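Local coordinates for zinc phosphodiesterase ELAC protein 1 (Homo sapiens, PDB 3ZWF) that cleaves extra 3' nucleotides from tRNA precursors with two zinc ions and repairs tRNAs by removing a 2',3'-cyclic phosphate, at residues Leu32-Glu37 against Ile56-Leu61; Glu90-Val95 against Val117-Val122; Phe176-Arg181 against Ser253-Asp258; Cys247-Cys252 against Asp268-Glu273. All coordinates share one frame; numbering follows the deposited sequence. Where two conformers were deposited one is given.

Contact 1. Residues Leu32-Glu37 against Ile56-Leu61; sequences LFDCGE and IFITHL. With ZN (zinc ion), chain E.
The carboxylate of Asp34 takes hold of Thr59 through both oxygens. OD1 accepts the backbone N of Thr59 at 2.8 Å and OD2 the hydroxyl OG1 of Thr59 at 2.7 Å, each on its syn lone pair, and the two side chains cross at about a right angle. Thr59 has OG1 between its own N and carbonyl carbon (chi1 57°), where that oxygen can also accept ND1 of His60, 3.0 Å away and close to the imidazole plane. The opposite nitrogen, His60 NE2, binds a zinc ion at 2.3 Å. OD2 of Asp34 has a second partner in ND1 of His65, a ligand of the other zinc.

Behind this polar end the parallel strands run in register. Phe57 N bonds to Leu32 O and Asp34 N to Phe57 O. Phe33 and Phe57 form an offset stack, centroids 4.6 Å apart and planes at 9°.

Asp34 and Thr59 are thus second-shell residues just past the C-terminal ends of strands 29-33 and 53-57 of a beta-alpha-beta unit. Thr59 OG1 and the zinc together hold the His60 ring in its rotation, and Asp34 positions Thr59. The carboxylate probably polarises His65 directly and His60 through the Thr59 hydroxyl, making both better zinc donors.

Contact 2. Residues Glu90-Val95 against Val117-Val122; sequences EIYGPV and VVHELV
Glu120 reaches across Val95 to put OE2 between two backbone amides that grip it, those of Gly96 and Arg98, where the chain leaves strand 89-94 for helix 97-107. The Glu120 side chain runs extended and crosses Val95 at about a right angle, its CD 3.6 Å from Val95 CA.

The strands themselves are parallel, with five backbone bonds alternating between them. The shortest joins His119 N to Ile91 O at 2.7 Å; the last, Val95 N to Leu121 O, is longer at 3.1 Å, and its donor is tilted 31° from the carbonyl plane.

On the face of Glu90, Tyr92 and His119, the two rings lie side by side with their planes at 44°, neither stacked nor edge-to-face. The touching atoms are Tyr92 CE2 and His119 CD2, 3.4 Å apart. Tyr92 OH bonds to Glu90 OE1 at 2.8 Å, reaching it from above the carboxylate plane, and the same oxygen has a salt bridge to Lys55. His119 ND1 is spoken for by the amide of Arg152. Further along this face Leu121 CD1 lies over Gly93.

The opposite face belongs to the helix: Ile91 and Val118 meet there and both pack on Ile101 of helix 97-107, completing a beta-alpha-beta unit. Within the sheet, strand 53-57 flanks strand 89-94 and the short strand 153-154 flanks strand 116-121.

Contact 3. Residues Phe176-Arg181 against Ser253-Asp258; sequences FRLFHR and SGVVGD. With ZN (zinc ion), chain E; PO4 (phosphate ion), chain F.
Over one face of the Arg177 guanidinium sits the methyl CG1 of Val256, 3.9 Å above the plane and displaced toward the rim. The arginine chain bends at chi3 (-65°) to lay the group there, while NH1 bonds to Thr124. The Phe176 ring is met obliquely by CG1 of Val255. His180 and Arg181 both offer an edge to the bound phosphate: its O1 lies in the imidazole plane near His180 NE2, and Arg181 NH1 donates to O1 at 2.8 Å. Arg181 NH2 adds weak bonds to O1 and O2.

Between the segments run three backbone bonds of a short antiparallel pairing. Val256 N reaches Arg177 O at 3.1 Å and Phe179 N reaches Gly254 O at 2.9 Å, both donors standing above the carbonyl plane; Ser253 N meets Phe179 O more nearly head-on. Arg177 O takes a second bond from a water that also donates to Val256 O. Leu178 CD2 packs on Val255 CG2 at 3.8 Å.

This pairing ties strand 171-179 to the chain that follows Asp251 just where it delivers His180, whose NE2 binds zinc at 2.3 Å. Phosphate O1 lies 2.2 Å from that zinc, and His289 NE2 also bonds to the phosphate. The ion, probably picked up from the crystallisation liquor, may mark where a phosphate group of the RNA sits.

Contact 4. Residues Cys247-Cys252 against Asp268-Glu273; sequences CILGDC and DLLIHE. With ZN (zinc ion), chain E; ZN (zinc ion), chain D.
Three hydrogen bonds join the parallel backbones: Cys247 N to Leu269 O, Ile271 N to Cys247 O and Leu249 N to Ile271 O. Beyond Leu249 the strands part, and a water fills in by donating to Gly250 O and accepting Glu273 N, both at 2.8 Å.

Side-chain polar bonds take over at this end. Glu273 OE2 receives the backbone N of Cys252 at 2.9 Å, on its anti side and 31° out of the carboxylate plane. His289 ND1 shares this oxygen, and OE1 goes to Thr275. His272 ND1 bonds to the carbonyl O of Glu273 at 2.8 Å, in the plane of both groups, which fixes the ring's rotation.

Apolar packing lies on both faces. Ile248 CG1 and Ile271 CD1 meet on one; on the other, Leu249 CD1 presses tightly on Leu270 CD1 at 3.4 Å. A sulfur-aromatic contact, Cys252 SG to the His272 ring, comes in obliquely.

Metal binding concerns Asp251. Its OD2 bridges the zinc ions, 2.4 Å from the one that His60 and His180 bind and 2.2 Å from the one that His65 and His311 bind, beside a water that both also bind. The Glu273 carboxylate stands nearby, turned 74° from that of Asp251; with OD1 and OE2 4.2 Å apart, the zinc ions probably offset the like charges.

A bridging aspartate in the loop after a strand, shared by two zincs, is characteristic of RNase Z within the metallo-beta-lactamase superfamily, as of glyoxalase II.

Overall arrangement
Contacts 1 and 4 are wholly buried and face each other across the interface of the two sheets, Phe33 packing on Ile248; contact 3 is partly buried, and contact 2 runs from a buried middle to an exposed end at Val95. Contacts 1 and 2 lie in the parallel part of one mixed sheet, where strands 53-57 and 89-94 are neighbours. Contacts 3 and 4 share the other, linked directly through the chain from Asp251 to Ser253. Contacts 1, 3 and 4 each send a ligand to the same zinc: histidine, histidine and bridging aspartate. Contact 2, its centre about 18 Å from that of contact 3, binds no metal; its chemistry is strand pairing, helix packing and carboxylates held by neighbouring groups.

Contact 1. Residues Leu32-Glu37 against Ile56-Leu61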
loop_
_atom_site.group_PDB
_atom_site.type_symbol
_atom_site.label_atom_id
_atom_site.label_comp_id
_atom_site.label_asym_id
_atom_site.label_seq_id
_atom_site.Cartn_x
_atom_site.Cartn_y
_atom_site.Cartn_z
ATOM N N LEU A 32 14.318 -8.839 -2.376
ATOM C CA LEU A 32 13.290 -8.527 -1.399
ATOM C C LEU A 32 12.360 -9.714 -1.143
ATOM O O LEU A 32 11.814 -10.315 -2.069
ATOM C CB LEU A 32 12.465 -7.316 -1.891
ATOM C CG LEU A 32 11.265 -6.856 -1.037
ATOM C CD1 LEU A 32 11.699 -6.344 0.308
ATOM C CD2 LEU A 32 10.482 -5.776 -1.809
ATOM N N PHE A 33 12.165 -10.015 0.123
ATOM C CA PHE A 33 11.282 -11.076 0.582
ATOM C C PHE A 33 10.123 -10.410 1.310
ATOM O O PHE A 33 10.294 -9.845 2.402
ATOM C CB PHE A 33 12.029 -12.067 1.496
ATOM C CG PHE A 33 13.026 -12.888 0.772
ATOM C CD1 PHE A 33 14.302 -12.398 0.512
ATOM C CD2 PHE A 33 12.692 -14.161 0.288
ATOM C CE1 PHE A 33 15.254 -13.190 -0.200
ATOM C CE2 PHE A 33 13.610 -14.915 -0.436
ATOM C CZ PHE A 33 14.890 -14.428 -0.672
ATOM N N ASP A 34 8.966 -10.485 0.654
ATOM C CA ASP A 34 7.701 -9.836 1.045
ATOM C C ASP A 34 7.738 -8.314 0.895
ATOM O O ASP A 34 8.792 -7.675 0.842
ATOM C CB ASP A 34 7.210 -10.294 2.428
ATOM C CG ASP A 34 6.635 -11.760 2.394
ATOM O OD1 ASP A 34 6.326 -12.216 1.316
ATOM O OD2 ASP A 34 6.473 -12.383 3.456
ATOM N N CYS A 35 6.545 -7.770 0.766
ATOM C CA CYS A 35 6.388 -6.358 0.400
ATOM C C CYS A 35 5.064 -5.801 0.907
ATOM O O CYS A 35 4.179 -5.427 0.155
ATOM C CB CYS A 35 6.534 -6.177 -1.116
ATOM S SG CYS A 35 6.844 -4.480 -1.613
ATOM N N GLY A 36 4.902 -5.823 2.204
ATOM C CA GLY A 36 3.751 -5.140 2.840
ATOM C C GLY A 36 3.685 -3.654 2.558
ATOM O O GLY A 36 4.666 -3.020 2.126
ATOM N N GLU A 37 2.515 -3.092 2.840
ATOM C CA GLU A 37 2.313 -1.681 2.669
ATOM C C GLU A 37 3.359 -0.901 3.461
ATOM O O GLU A 37 3.677 -1.247 4.602
ATOM C CB GLU A 37 0.905 -1.332 3.142
ATOM C CG GLU A 37 0.697 0.158 3.090
ATOM C CD GLU A 37 -0.743 0.608 3.106
ATOM O OE1 GLU A 37 -1.687 -0.198 3.155
ATOM O OE2 GLU A 37 -0.903 1.815 3.079
ATOM N N ILE A 56 12.181 -10.226 -6.309
ATOM C CA ILE A 56 11.201 -10.121 -5.253
ATOM C C ILE A 56 10.496 -11.449 -5.072
ATOM O O ILE A 56 10.074 -12.088 -6.052
ATOM C CB ILE A 56 10.158 -8.972 -5.594
ATOM C CG1 ILE A 56 10.922 -7.655 -5.791
ATOM C CG2 ILE A 56 9.120 -8.827 -4.494
ATOM C CD1 ILE A 56 10.087 -6.493 -6.294
ATOM N N PHE A 57 10.385 -11.880 -3.830
ATOM C CA PHE A 57 9.790 -13.141 -3.465
ATOM C C PHE A 57 8.647 -12.880 -2.491
ATOM O O PHE A 57 8.871 -12.327 -1.419
ATOM C CB PHE A 57 10.840 -14.078 -2.801
ATOM C CG PHE A 57 12.080 -14.323 -3.634
ATOM C CD1 PHE A 57 13.135 -13.422 -3.666
ATOM C CD2 PHE A 57 12.187 -15.492 -4.390
ATOM C CE1 PHE A 57 14.246 -13.637 -4.436
ATOM C CE2 PHE A 57 13.298 -15.711 -5.162
ATOM C CZ PHE A 57 14.351 -14.812 -5.178
ATOM N N ILE A 58 7.453 -13.360 -2.832
ATOM C CA ILE A 58 6.264 -13.173 -1.972
ATOM C C ILE A 58 5.801 -14.479 -1.380
ATOM O O ILE A 58 5.572 -15.464 -2.118
ATOM C CB ILE A 58 5.084 -12.528 -2.790
ATOM C CG1 ILE A 58 5.489 -11.187 -3.405
ATOM C CG2 ILE A 58 3.843 -12.371 -1.906
ATOM C CD1 ILE A 58 5.940 -10.076 -2.409
ATOM N N THR A 59 5.748 -14.538 -0.042
ATOM C CA THR A 59 5.488 -15.821 0.684
ATOM C C THR A 59 4.032 -16.269 0.606
ATOM O O THR A 59 3.744 -17.440 0.520
ATOM C CB THR A 59 5.852 -15.750 2.145
ATOM O OG1 THR A 59 5.124 -14.679 2.780
ATOM C CG2 THR A 59 7.377 -15.525 2.329
ATOM N N HIS A 60 3.096 -15.300 0.566
ATOM C CA HIS A 60 1.678 -15.600 0.530
ATOM C C HIS A 60 0.884 -14.346 0.244
ATOM O O HIS A 60 1.375 -13.259 0.522
ATOM C CB HIS A 60 1.179 -16.301 1.778
ATOM C CG HIS A 60 1.171 -15.482 3.042
ATOM N ND1 HIS A 60 2.323 -15.043 3.683
ATOM C CD2 HIS A 60 0.152 -15.230 3.890
ATOM C CE1 HIS A 60 1.980 -14.437 4.808
ATOM N NE2 HIS A 60 0.670 -14.536 4.963
ATOM N N LEU A 61 -0.331 -14.555 -0.252
ATOM C CA LEU A 61 -1.174 -13.427 -0.656
ATOM C C LEU A 61 -2.079 -12.910 0.469
ATOM O O LEU A 61 -3.304 -12.785 0.276
ATOM C CB LEU A 61 -1.986 -13.834 -1.901
ATOM C CG LEU A 61 -1.137 -14.147 -3.138
ATOM C CD1 LEU A 61 -1.981 -14.518 -4.368
ATOM C CD2 LEU A 61 -0.228 -12.942 -3.455
HETATM ZN ZN ZN E . -0.742 -14.259 6.751
HETATM O O HOH W 1 -0.405 -12.226 6.668
#

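Contact 2. Residues Glu90-Val95 against Val117-Val122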
loop_
_atom_site.group_PDB
_atom_site.type_symbol
_atom_site.label_atom_id
_atom_site.label_comp_id
_atom_site.label_asym_id
_atom_site.label_seq_id
_atom_site.Cartn_x
_atom_site.Cartn_y
_atom_site.Cartn_z
ATOM N N GLU A 90 12.683 -9.979 -11.524
ATOM C CA GLU A 90 11.935 -11.233 -11.407
ATOM C C GLU A 90 11.144 -11.268 -10.133
ATOM O O GLU A 90 11.688 -11.024 -9.039
ATOM C CB GLU A 90 12.899 -12.437 -11.393
ATOM C CG GLU A 90 13.700 -12.534 -12.629
ATOM C CD GLU A 90 14.697 -13.693 -12.587
ATOM O OE1 GLU A 90 14.928 -14.305 -11.511
ATOM O OE2 GLU A 90 15.247 -13.979 -13.662
ATOM N N ILE A 91 9.865 -11.596 -10.254
ATOM C CA ILE A 91 8.985 -11.662 -9.112
ATOM C C ILE A 91 8.453 -13.077 -8.979
ATOM O O ILE A 91 7.899 -13.632 -9.936
ATOM C CB ILE A 91 7.820 -10.650 -9.254
ATOM C CG1 ILE A 91 8.387 -9.246 -9.440
ATOM C CG2 ILE A 91 6.886 -10.743 -8.032
ATOM C CD1 ILE A 91 7.323 -8.142 -9.670
ATOM N N TYR A 92 8.641 -13.665 -7.811
ATOM C CA TYR A 92 8.135 -15.005 -7.520
ATOM C C TYR A 92 7.055 -14.947 -6.470
ATOM O O TYR A 92 7.245 -14.314 -5.434
ATOM C CB TYR A 92 9.302 -15.888 -7.001
ATOM C CG TYR A 92 10.406 -16.060 -8.023
ATOM C CD1 TYR A 92 11.433 -15.126 -8.128
ATOM C CD2 TYR A 92 10.461 -17.189 -8.865
ATOM C CE1 TYR A 92 12.445 -15.279 -9.075
ATOM C CE2 TYR A 92 11.456 -17.328 -9.805
ATOM C CZ TYR A 92 12.454 -16.379 -9.895
ATOM O OH TYR A 92 13.442 -16.548 -10.866
ATOM N N GLY A 93 5.914 -15.574 -6.702
ATOM C CA GLY A 93 4.890 -15.638 -5.657
ATOM C C GLY A 93 3.734 -16.528 -6.031
ATOM O O GLY A 93 3.779 -17.197 -7.077
ATOM N N PRO A 94 2.751 -16.649 -5.142
ATOM C CA PRO A 94 1.664 -17.542 -5.418
ATOM C C PRO A 94 0.837 -17.186 -6.648
ATOM O O PRO A 94 0.740 -16.035 -7.015
ATOM C CB PRO A 94 0.805 -17.471 -4.153
ATOM C CG PRO A 94 1.669 -16.888 -3.121
ATOM C CD PRO A 94 2.610 -16.010 -3.822
ATOM N N VAL A 95 0.237 -18.206 -7.249
ATOM C CA VAL A 95 -0.782 -18.003 -8.284
ATOM C C VAL A 95 -1.743 -16.888 -7.866
ATOM O O VAL A 95 -2.306 -16.923 -6.776
ATOM C CB VAL A 95 -1.571 -19.315 -8.566
ATOM C CG1 VAL A 95 -2.807 -19.044 -9.477
ATOM C CG2 VAL A 95 -0.663 -20.317 -9.208
ATOM N N VAL A 117 8.963 -9.799 -14.790
ATOM C CA VAL A 117 8.284 -11.078 -15.044
ATOM C C VAL A 117 7.835 -11.648 -13.699
ATOM O O VAL A 117 8.520 -11.504 -12.687
ATOM C CB VAL A 117 9.181 -12.074 -15.791
ATOM C CG1 VAL A 117 9.288 -11.660 -17.261
ATOM C CG2 VAL A 117 10.571 -12.180 -15.139
ATOM N N VAL A 118 6.653 -12.257 -13.710
ATOM C CA VAL A 118 6.129 -12.884 -12.506
ATOM C C VAL A 118 6.024 -14.387 -12.723
ATOM O O VAL A 118 5.358 -14.875 -13.669
ATOM C CB VAL A 118 4.766 -12.335 -12.089
ATOM C CG1 VAL A 118 4.347 -12.971 -10.764
ATOM C CG2 VAL A 118 4.785 -10.773 -12.025
ATOM N N HIS A 119 6.738 -15.128 -11.885
ATOM C CA HIS A 119 6.721 -16.609 -11.902
ATOM C C HIS A 119 5.844 -17.062 -10.766
ATOM O O HIS A 119 6.060 -16.610 -9.597
ATOM C CB HIS A 119 8.108 -17.130 -11.733
ATOM C CG HIS A 119 9.038 -16.696 -12.812
ATOM N ND1 HIS A 119 8.753 -16.894 -14.148
ATOM C CD2 HIS A 119 10.252 -16.100 -12.771
ATOM C CE1 HIS A 119 9.760 -16.457 -14.880
ATOM N NE2 HIS A 119 10.667 -15.938 -14.070
ATOM N N GLU A 120 4.795 -17.811 -11.087
ATOM C CA GLU A 120 3.812 -18.207 -10.095
ATOM C C GLU A 120 4.020 -19.609 -9.550
ATOM O O GLU A 120 4.135 -20.541 -10.324
ATOM C CB GLU A 120 2.408 -18.092 -10.639
ATOM C CG GLU A 120 2.012 -16.641 -10.903
ATOM C CD GLU A 120 0.556 -16.462 -11.297
ATOM O OE1 GLU A 120 -0.038 -17.321 -11.945
ATOM O OE2 GLU A 120 -0.007 -15.384 -10.930
ATOM N N LEU A 121 3.981 -19.710 -8.224
ATOM C CA LEU A 121 4.012 -20.989 -7.515
ATOM C C LEU A 121 2.624 -21.539 -7.297
ATOM O O LEU A 121 1.739 -20.836 -6.812
ATOM C CB LEU A 121 4.668 -20.809 -6.147
ATOM C CG LEU A 121 6.197 -20.716 -6.165
ATOM C CD1 LEU A 121 6.728 -19.488 -6.827
ATOM C CD2 LEU A 121 6.635 -20.689 -4.660
ATOM N N VAL A 122 2.416 -22.790 -7.684
ATOM C CA VAL A 122 1.100 -23.433 -7.576
ATOM C C VAL A 122 1.048 -24.170 -6.239
ATOM O O VAL A 122 1.754 -25.222 -6.044
ATOM C CB VAL A 122 0.805 -24.435 -8.745
ATOM C CG1 VAL A 122 -0.536 -25.137 -8.531
ATOM C CG2 VAL A 122 0.811 -23.690 -10.065
#

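Contact 3. Residues Phe176-Arg181 against Ser253-Asp258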
loop_
_atom_site.group_PDB
_atom_site.type_symbol
_atom_site.label_atom_id
_atom_site.label_comp_id
_atom_site.label_asym_id
_atom_site.label_seq_id
_atom_site.Cartn_x
_atom_site.Cartn_y
_atom_site.Cartn_z
ATOM N N PHE A 176 9.371 -23.974 -0.655
ATOM C CA PHE A 176 8.715 -25.130 -0.062
ATOM C C PHE A 176 7.413 -24.703 0.620
ATOM O O PHE A 176 7.200 -23.527 0.913
ATOM C CB PHE A 176 9.638 -25.885 0.911
ATOM C CG PHE A 176 10.258 -25.023 2.005
ATOM C CD1 PHE A 176 11.383 -24.259 1.773
ATOM C CD2 PHE A 176 9.682 -24.972 3.268
ATOM C CE1 PHE A 176 11.910 -23.472 2.755
ATOM C CE2 PHE A 176 10.232 -24.202 4.299
ATOM C CZ PHE A 176 11.360 -23.442 4.039
ATOM N N ARG A 177 6.563 -25.687 0.869
ATOM C CA ARG A 177 5.200 -25.447 1.307
ATOM C C ARG A 177 5.115 -25.347 2.824
ATOM O O ARG A 177 5.691 -26.189 3.563
ATOM C CB ARG A 177 4.268 -26.553 0.843
ATOM C CG ARG A 177 4.178 -26.685 -0.684
ATOM C CD ARG A 177 3.364 -27.910 -1.062
ATOM N NE ARG A 177 4.049 -29.112 -0.631
ATOM C CZ ARG A 177 3.480 -30.293 -0.437
ATOM N NH1 ARG A 177 2.181 -30.470 -0.645
ATOM N NH2 ARG A 177 4.225 -31.315 -0.031
ATOM N N LEU A 178 4.377 -24.322 3.231
ATOM C CA LEU A 178 3.988 -24.084 4.616
ATOM C C LEU A 178 2.484 -24.172 4.794
ATOM O O LEU A 178 1.742 -24.134 3.815
ATOM C CB LEU A 178 4.467 -22.694 5.094
ATOM C CG LEU A 178 5.945 -22.388 4.865
ATOM C CD1 LEU A 178 6.340 -20.998 5.362
ATOM C CD2 LEU A 178 6.822 -23.405 5.623
ATOM N N PHE A 179 2.043 -24.357 6.031
ATOM C CA PHE A 179 0.628 -24.396 6.373
ATOM C C PHE A 179 0.241 -23.069 7.014
ATOM O O PHE A 179 0.847 -22.658 7.997
ATOM C CB PHE A 179 0.308 -25.514 7.345
ATOM C CG PHE A 179 -1.156 -25.767 7.482
ATOM C CD1 PHE A 179 -1.922 -25.063 8.412
ATOM C CD2 PHE A 179 -1.801 -26.681 6.625
ATOM C CE1 PHE A 179 -3.309 -25.259 8.481
ATOM C CE2 PHE A 179 -3.192 -26.901 6.713
ATOM C CZ PHE A 179 -3.940 -26.169 7.647
ATOM N N HIS A 180 -0.774 -22.413 6.452
ATOM C CA HIS A 180 -1.245 -21.153 6.969
ATOM C C HIS A 180 -2.754 -21.054 6.683
ATOM O O HIS A 180 -3.354 -21.998 6.146
ATOM C CB HIS A 180 -0.389 -20.036 6.361
ATOM C CG HIS A 180 -0.666 -18.649 6.891
ATOM N ND1 HIS A 180 -0.736 -18.333 8.238
ATOM C CD2 HIS A 180 -0.846 -17.484 6.222
ATOM C CE1 HIS A 180 -0.994 -17.031 8.362
ATOM N NE2 HIS A 180 -1.049 -16.496 7.157
ATOM N N ARG A 181 -3.380 -19.924 7.012
ATOM C CA ARG A 181 -4.807 -19.723 6.720
ATOM C C ARG A 181 -5.075 -19.741 5.221
ATOM O O ARG A 181 -6.145 -20.166 4.755
ATOM C CB ARG A 181 -5.314 -18.370 7.302
ATOM C CG ARG A 181 -5.211 -18.244 8.778
ATOM C CD ARG A 181 -6.120 -17.119 9.338
ATOM N NE ARG A 181 -5.995 -15.803 8.687
ATOM C CZ ARG A 181 -4.907 -15.024 8.726
ATOM N NH1 ARG A 181 -3.775 -15.417 9.329
ATOM N NH2 ARG A 181 -4.934 -13.845 8.122
ATOM N N SER A 253 1.895 -22.057 10.724
ATOM C CA SER A 253 1.736 -22.841 11.943
ATOM C C SER A 253 2.502 -24.166 11.841
ATOM O O SER A 253 2.506 -24.968 12.783
ATOM C CB SER A 253 0.250 -23.139 12.154
ATOM O OG SER A 253 0.012 -23.791 13.384
ATOM N N GLY A 254 3.123 -24.391 10.691
ATOM C CA GLY A 254 3.900 -25.602 10.444
ATOM C C GLY A 254 4.316 -25.728 8.981
ATOM O O GLY A 254 3.962 -24.898 8.133
ATOM N N VAL A 255 5.085 -26.777 8.703
ATOM C CA VAL A 255 5.602 -27.050 7.370
ATOM C C VAL A 255 4.846 -28.263 6.859
ATOM O O VAL A 255 4.552 -29.173 7.637
ATOM C CB VAL A 255 7.148 -27.370 7.427
ATOM C CG1 VAL A 255 7.697 -27.765 6.051
ATOM C CG2 VAL A 255 7.911 -26.199 8.013
ATOM N N VAL A 256 4.575 -28.312 5.552
ATOM C CA VAL A 256 3.793 -29.375 4.990
ATOM C C VAL A 256 4.763 -30.418 4.463
ATOM O O VAL A 256 5.513 -30.153 3.518
ATOM C CB VAL A 256 2.897 -28.937 3.844
ATOM C CG1 VAL A 256 2.084 -30.120 3.332
ATOM C CG2 VAL A 256 2.023 -27.867 4.296
ATOM N N GLY A 257 4.755 -31.567 5.121
ATOM C CA GLY A 257 5.630 -32.689 4.761
ATOM C C GLY A 257 7.094 -32.382 5.004
ATOM O O GLY A 257 7.424 -31.503 5.799
ATOM N N ASP A 258 7.966 -33.098 4.277
ATOM C CA ASP A 258 9.432 -33.092 4.538
ATOM C C ASP A 258 10.289 -32.205 3.590
ATOM O O ASP A 258 11.471 -31.963 3.840
ATOM C CB ASP A 258 9.991 -34.528 4.561
HETATM ZN ZN ZN E . -0.742 -14.259 6.751
HETATM P P PO4 F . -1.674 -12.402 9.395
HETATM O O1 PO4 F . -1.673 -13.769 8.665
HETATM O O2 PO4 F . -2.647 -11.481 8.489
HETATM O O3 PO4 F . -0.358 -11.738 9.311
HETATM O O4 PO4 F . -2.322 -12.624 10.717
HETATM O O HOH W 2 7.247 -28.320 2.815
HETATM O O HOH W 1 -0.405 -12.226 6.668
#

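Contact 4. Residues Cys247-Cys252 against Asp268-Glu273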
loop_
_atom_site.group_PDB
_atom_site.type_symbol
_atom_site.label_atom_id
_atom_site.label_comp_id
_atom_site.label_asym_id
_atom_site.label_seq_id
_atom_site.Cartn_x
_atom_site.Cartn_y
_atom_site.Cartn_z
ATOM N N CYS A 247 17.361 -19.217 4.946
ATOM C CA CYS A 247 15.980 -19.673 4.789
ATOM C C CYS A 247 15.032 -18.663 5.447
ATOM O O CYS A 247 15.225 -18.267 6.580
ATOM C CB CYS A 247 15.781 -21.021 5.432
ATOM S SG CYS A 247 16.761 -22.280 4.577
ATOM N N ILE A 248 14.021 -18.284 4.691
ATOM C CA ILE A 248 13.067 -17.244 5.095
ATOM C C ILE A 248 11.685 -17.843 4.924
ATOM O O ILE A 248 11.294 -18.175 3.783
ATOM C CB ILE A 248 13.219 -16.010 4.190
ATOM C CG1 ILE A 248 14.668 -15.483 4.292
ATOM C CG2 ILE A 248 12.225 -14.906 4.650
ATOM C CD1 ILE A 248 14.979 -14.351 3.377
ATOM N N LEU A 249 10.969 -18.024 6.034
ATOM C CA LEU A 249 9.653 -18.659 6.004
ATOM C C LEU A 249 8.528 -17.628 6.137
ATOM O O LEU A 249 8.593 -16.767 7.028
ATOM C CB LEU A 249 9.477 -19.679 7.100
ATOM C CG LEU A 249 10.126 -21.053 6.919
ATOM C CD1 LEU A 249 11.641 -20.951 6.899
ATOM C CD2 LEU A 249 9.625 -21.977 8.031
ATOM N N GLY A 250 7.525 -17.739 5.271
ATOM C CA GLY A 250 6.277 -16.966 5.431
ATOM C C GLY A 250 5.493 -17.363 6.677
ATOM O O GLY A 250 5.846 -18.316 7.411
ATOM N N ASP A 251 4.413 -16.625 6.923
ATOM C CA ASP A 251 3.493 -16.926 8.020
ATOM C C ASP A 251 3.116 -18.401 7.931
ATOM O O ASP A 251 2.855 -18.941 6.866
ATOM C CB ASP A 251 2.190 -16.163 7.908
ATOM C CG ASP A 251 2.357 -14.635 8.024
ATOM O OD1 ASP A 251 3.474 -14.118 8.176
ATOM O OD2 ASP A 251 1.311 -13.939 7.916
ATOM N N CYS A 252 3.078 -19.035 9.092
ATOM C CA CYS A 252 2.780 -20.476 9.174
ATOM C C CYS A 252 2.583 -20.925 10.617
ATOM O O CYS A 252 3.078 -20.309 11.543
ATOM C CB CYS A 252 3.911 -21.298 8.546
ATOM S SG CYS A 252 5.475 -21.280 9.383
ATOM N N ASP A 268 22.362 -21.199 7.870
ATOM C CA ASP A 268 23.184 -20.207 8.559
ATOM C C ASP A 268 22.351 -19.142 9.213
ATOM O O ASP A 268 22.705 -18.626 10.269
ATOM C CB ASP A 268 24.180 -19.598 7.596
ATOM C CG ASP A 268 25.162 -20.625 7.110
ATOM O OD1 ASP A 268 26.005 -21.050 7.917
ATOM O OD2 ASP A 268 25.047 -21.054 5.953
ATOM N N LEU A 269 21.237 -18.823 8.563
ATOM C CA LEU A 269 20.221 -17.949 9.126
ATOM C C LEU A 269 18.853 -18.507 8.761
ATOM O O LEU A 269 18.589 -18.817 7.595
ATOM C CB LEU A 269 20.421 -16.543 8.607
ATOM C CG LEU A 269 19.683 -15.480 9.434
ATOM C CD1 LEU A 269 20.462 -15.267 10.715
ATOM C CD2 LEU A 269 19.472 -14.166 8.685
ATOM N N LEU A 270 18.003 -18.662 9.760
ATOM C CA LEU A 270 16.621 -19.076 9.584
ATOM C C LEU A 270 15.705 -17.965 10.132
ATOM O O LEU A 270 15.784 -17.642 11.310
ATOM C CB LEU A 270 16.349 -20.381 10.324
ATOM C CG LEU A 270 14.904 -20.870 10.420
ATOM C CD1 LEU A 270 14.318 -21.061 9.056
ATOM C CD2 LEU A 270 14.909 -22.207 11.176
ATOM N N ILE A 271 14.883 -17.395 9.258
ATOM C CA ILE A 271 13.907 -16.316 9.611
ATOM C C ILE A 271 12.510 -16.932 9.687
ATOM O O ILE A 271 12.034 -17.568 8.738
ATOM C CB ILE A 271 13.922 -15.183 8.625
ATOM C CG1 ILE A 271 15.330 -14.601 8.493
ATOM C CG2 ILE A 271 12.811 -14.102 9.002
ATOM C CD1 ILE A 271 15.381 -13.472 7.489
ATOM N N HIS A 272 11.919 -16.836 10.868
ATOM C CA HIS A 272 10.661 -17.500 11.176
ATOM C C HIS A 272 9.738 -16.511 11.922
ATOM O O HIS A 272 10.184 -15.728 12.744
ATOM C CB HIS A 272 10.933 -18.736 12.058
ATOM C CG HIS A 272 9.833 -19.748 12.072
ATOM N ND1 HIS A 272 8.597 -19.509 12.645
ATOM C CD2 HIS A 272 9.810 -21.039 11.640
ATOM C CE1 HIS A 272 7.843 -20.593 12.493
ATOM N NE2 HIS A 272 8.554 -21.532 11.898
ATOM N N GLU A 273 8.445 -16.612 11.645
ATOM C CA GLU A 273 7.500 -15.829 12.458
ATOM C C GLU A 273 7.328 -16.327 13.902
ATOM O O GLU A 273 7.523 -17.488 14.243
ATOM C CB GLU A 273 6.122 -15.789 11.819
ATOM C CG GLU A 273 5.394 -17.120 11.802
ATOM C CD GLU A 273 3.926 -16.897 12.106
ATOM O OE1 GLU A 273 3.605 -16.560 13.274
ATOM O OE2 GLU A 273 3.113 -16.971 11.172
HETATM ZN ZN ZN E . -0.742 -14.259 6.751
HETATM ZN ZN ZN D . 1.240 -11.761 8.001
HETATM O O HOH W 3 7.598 -18.341 9.559
HETATM O O HOH W 1 -0.405 -12.226 6.668
#